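Local coordinates for ferrous iron transport protein B (Escherichia coli, PDB 3I8S), which transports ferrous iron across the inner membrane in a GTP-driven uptake system, its cytosolic G-protein domain probably coupling nucleotide binding to channel opening, at residues A[106-116]-A[166-177]. Sequence-based numbering, arbitrary orientation.
Sequences LQLLELGIPCI and YKANENVELVHY
With CG anti to the carbonyl carbon (chi1 -49°), N169 turns its amide into the bend between helix 98-111 and strand 115-120; the same choice at E110 (chi1 -71°) carries the carboxylate to Y177. N169 ND2 donates to I113 O at 2.7 Å from above the carbonyl plane, while N169 OD1 receives C115 N at 3.0 Å on an in-plane lone pair. One water joins N169 ND2 to L109 O; a second links N169 N to the carbonyl of G112, the positive-phi glycine of the Schellman motif ending the helix. Were N169 replaced by an alanine, I113 O, C115 N and the water on ND2 would probably lose these partners, and a gap would open beside L109 CD2, 3.6 Å from N169 ND2. L174 CD1 on L109 CB and V175 CG2 on L106 CD2 make the apolar packing between the polar ends. Y177 OH donates to the syn lone pair of E110 OE2 at 3.0 Å, the carboxylate nearly coplanar with the ring at its edge; R248 also bonds this hydroxyl. The chemistry is consistent with a connection to the helical domain held against the G domain by the N169 side-chain amide near one end and Y177 at the other.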
# COMPACT_ATOMS: atom_id res chain seq x y z
N LEU A 106 1.18 -2.59 -4.29
CA LEU A 106 0.46 -2.20 -5.50
C LEU A 106 -0.86 -1.55 -5.17
O LEU A 106 -1.26 -0.63 -5.83
CB LEU A 106 0.29 -3.32 -6.49
CG LEU A 106 1.37 -3.32 -7.60
CD1 LEU A 106 2.76 -3.29 -7.05
CD2 LEU A 106 1.16 -4.52 -8.59
N GLN A 107 -1.56 -2.04 -4.14
CA GLN A 107 -2.82 -1.41 -3.74
C GLN A 107 -2.59 0.02 -3.29
O GLN A 107 -3.36 0.90 -3.66
CB GLN A 107 -3.52 -2.21 -2.63
CG GLN A 107 -3.91 -3.63 -3.03
CD GLN A 107 -5.39 -3.96 -2.76
OE1 GLN A 107 -5.77 -4.36 -1.65
NE2 GLN A 107 -6.23 -3.80 -3.79
N LEU A 108 -1.56 0.26 -2.49
CA LEU A 108 -1.22 1.61 -2.01
C LEU A 108 -0.90 2.53 -3.17
O LEU A 108 -1.39 3.64 -3.21
CB LEU A 108 -0.02 1.61 -1.06
CG LEU A 108 -0.16 0.73 0.15
CD1 LEU A 108 1.15 0.75 0.84
CD2 LEU A 108 -1.31 1.26 1.00
N LEU A 109 -0.13 2.02 -4.12
CA LEU A 109 0.29 2.83 -5.28
C LEU A 109 -0.91 3.17 -6.19
O LEU A 109 -1.00 4.27 -6.73
CB LEU A 109 1.38 2.04 -6.04
CG LEU A 109 2.70 1.89 -5.28
CD1 LEU A 109 3.67 0.95 -6.03
CD2 LEU A 109 3.32 3.24 -5.03
N GLU A 110 -1.82 2.22 -6.34
CA GLU A 110 -3.03 2.45 -7.12
C GLU A 110 -3.96 3.51 -6.50
O GLU A 110 -4.67 4.22 -7.23
CB GLU A 110 -3.80 1.17 -7.33
CG GLU A 110 -3.16 0.21 -8.26
CD GLU A 110 -4.15 -0.79 -8.77
OE1 GLU A 110 -4.71 -1.59 -7.96
OE2 GLU A 110 -4.40 -0.76 -9.97
N LEU A 111 -3.94 3.63 -5.17
CA LEU A 111 -4.68 4.70 -4.48
C LEU A 111 -4.00 6.04 -4.65
O LEU A 111 -4.61 7.12 -4.47
CB LEU A 111 -4.80 4.36 -2.97
CG LEU A 111 -5.90 3.36 -2.70
CD1 LEU A 111 -5.73 2.77 -1.28
CD2 LEU A 111 -7.25 4.06 -2.89
N GLY A 112 -2.73 6.00 -5.02
CA GLY A 112 -2.00 7.21 -5.33
C GLY A 112 -1.46 7.93 -4.11
O GLY A 112 -1.07 9.09 -4.21
N ILE A 113 -1.45 7.27 -2.95
CA ILE A 113 -0.97 7.95 -1.73
C ILE A 113 0.57 7.97 -1.79
O ILE A 113 1.15 6.95 -2.16
CB ILE A 113 -1.32 7.21 -0.39
CG1 ILE A 113 -2.71 6.58 -0.38
CG2 ILE A 113 -1.06 8.17 0.78
CD1 ILE A 113 -3.81 7.50 -0.53
N PRO A 114 1.24 9.13 -1.49
CA PRO A 114 2.70 9.16 -1.53
C PRO A 114 3.27 8.06 -0.62
O PRO A 114 2.83 7.93 0.51
CB PRO A 114 3.04 10.53 -0.99
CG PRO A 114 1.89 11.34 -1.42
CD PRO A 114 0.72 10.48 -1.19
N CYS A 115 4.19 7.26 -1.17
CA CYS A 115 4.77 6.10 -0.49
C CYS A 115 6.29 6.15 -0.55
O CYS A 115 6.88 6.71 -1.50
CB CYS A 115 4.32 4.79 -1.15
SG CYS A 115 2.61 4.30 -0.86
N ILE A 116 6.91 5.60 0.49
CA ILE A 116 8.28 5.21 0.47
C ILE A 116 8.29 3.73 0.83
O ILE A 116 7.71 3.35 1.85
CB ILE A 116 9.09 5.98 1.54
CG1 ILE A 116 9.15 7.49 1.18
CG2 ILE A 116 10.52 5.38 1.61
CD1 ILE A 116 9.52 8.33 2.35
N TYR A 166 10.12 13.58 0.30
CA TYR A 166 9.01 12.79 -0.23
C TYR A 166 8.20 13.63 -1.23
O TYR A 166 8.15 14.84 -1.18
CB TYR A 166 8.13 12.19 0.85
CG TYR A 166 6.99 13.06 1.22
CD1 TYR A 166 7.14 14.06 2.16
CD2 TYR A 166 5.74 12.90 0.60
CE1 TYR A 166 6.08 14.88 2.50
CE2 TYR A 166 4.67 13.70 0.96
CZ TYR A 166 4.85 14.70 1.90
OH TYR A 166 3.80 15.52 2.25
N LYS A 167 7.64 12.92 -2.19
CA LYS A 167 6.97 13.49 -3.34
C LYS A 167 5.88 12.55 -3.80
O LYS A 167 5.79 11.43 -3.34
CB LYS A 167 8.00 13.69 -4.48
CG LYS A 167 8.72 12.34 -4.80
CD LYS A 167 9.82 12.41 -5.84
CE LYS A 167 10.62 11.09 -5.83
NZ LYS A 167 11.78 11.27 -6.74
N ALA A 168 5.11 12.99 -4.80
CA ALA A 168 4.11 12.14 -5.35
C ALA A 168 4.80 10.94 -6.02
O ALA A 168 5.88 11.09 -6.61
CB ALA A 168 3.27 12.91 -6.34
N ASN A 169 4.15 9.80 -5.98
CA ASN A 169 4.62 8.64 -6.72
C ASN A 169 4.55 8.96 -8.20
O ASN A 169 3.73 9.77 -8.63
CB ASN A 169 3.76 7.45 -6.43
CG ASN A 169 3.54 7.23 -4.93
OD1 ASN A 169 4.37 7.57 -4.10
ND2 ASN A 169 2.39 6.71 -4.60
N GLU A 170 5.40 8.31 -8.97
CA GLU A 170 5.40 8.53 -10.40
C GLU A 170 4.24 7.75 -11.04
O GLU A 170 3.87 6.68 -10.56
CB GLU A 170 6.74 8.07 -11.00
CG GLU A 170 7.97 8.78 -10.42
CD GLU A 170 9.29 8.41 -11.15
OE1 GLU A 170 9.40 7.30 -11.75
OE2 GLU A 170 10.23 9.25 -11.13
N ASN A 171 3.72 8.29 -12.14
CA ASN A 171 2.63 7.69 -12.95
C ASN A 171 3.16 6.58 -13.86
O ASN A 171 2.98 6.59 -15.08
CB ASN A 171 1.92 8.75 -13.80
CG ASN A 171 2.87 9.49 -14.77
OD1 ASN A 171 3.96 9.92 -14.37
ND2 ASN A 171 2.46 9.65 -16.04
N VAL A 172 3.85 5.65 -13.26
CA VAL A 172 4.34 4.47 -13.95
C VAL A 172 3.16 3.64 -14.44
O VAL A 172 2.06 3.71 -13.88
CB VAL A 172 5.17 3.61 -13.00
CG1 VAL A 172 6.50 4.28 -12.67
CG2 VAL A 172 4.39 3.35 -11.75
N GLU A 173 3.38 2.83 -15.46
CA GLU A 173 2.40 1.82 -15.80
C GLU A 173 2.50 0.81 -14.69
O GLU A 173 3.58 0.29 -14.43
CB GLU A 173 2.74 1.10 -17.08
CG GLU A 173 1.65 0.09 -17.47
CD GLU A 173 0.66 0.64 -18.48
OE1 GLU A 173 -0.43 0.03 -18.64
OE2 GLU A 173 1.01 1.66 -19.13
N LEU A 174 1.38 0.50 -14.06
CA LEU A 174 1.40 -0.56 -13.06
C LEU A 174 0.51 -1.69 -13.57
O LEU A 174 0.83 -2.36 -14.55
CB LEU A 174 0.95 -0.04 -11.70
CG LEU A 174 1.87 0.94 -10.97
CD1 LEU A 174 1.10 1.68 -9.89
CD2 LEU A 174 3.09 0.20 -10.43
N VAL A 175 -0.64 -1.88 -12.95
CA VAL A 175 -1.47 -3.00 -13.34
C VAL A 175 -2.15 -2.64 -14.64
O VAL A 175 -2.62 -1.51 -14.83
CB VAL A 175 -2.48 -3.37 -12.23
CG1 VAL A 175 -3.32 -4.55 -12.68
CG2 VAL A 175 -1.71 -3.70 -10.96
N HIS A 176 -2.18 -3.59 -15.56
CA HIS A 176 -2.80 -3.38 -16.85
C HIS A 176 -4.12 -4.11 -16.92
O HIS A 176 -4.21 -5.24 -17.42
CB HIS A 176 -1.89 -3.81 -18.01
CG HIS A 176 -2.32 -3.25 -19.33
ND1 HIS A 176 -1.91 -2.02 -19.78
CD2 HIS A 176 -3.17 -3.74 -20.26
CE1 HIS A 176 -2.48 -1.77 -20.95
NE2 HIS A 176 -3.24 -2.80 -21.27
N TYR A 177 -5.16 -3.45 -16.43
CA TYR A 177 -6.50 -4.02 -16.44
C TYR A 177 -7.14 -3.97 -17.81
O TYR A 177 -6.92 -3.01 -18.58
CB TYR A 177 -7.41 -3.26 -15.49
CG TYR A 177 -6.98 -3.26 -14.05
CD1 TYR A 177 -6.39 -2.14 -13.48
CD2 TYR A 177 -7.14 -4.40 -13.26
CE1 TYR A 177 -6.02 -2.15 -12.13
CE2 TYR A 177 -6.78 -4.41 -11.94
CZ TYR A 177 -6.22 -3.27 -11.38
OH TYR A 177 -5.88 -3.31 -10.07
O HOH W 1 1.19 5.81 -7.20
O HOH W 2 1.35 10.28 -4.92
O HOH W 3 7.96 9.81 -1.61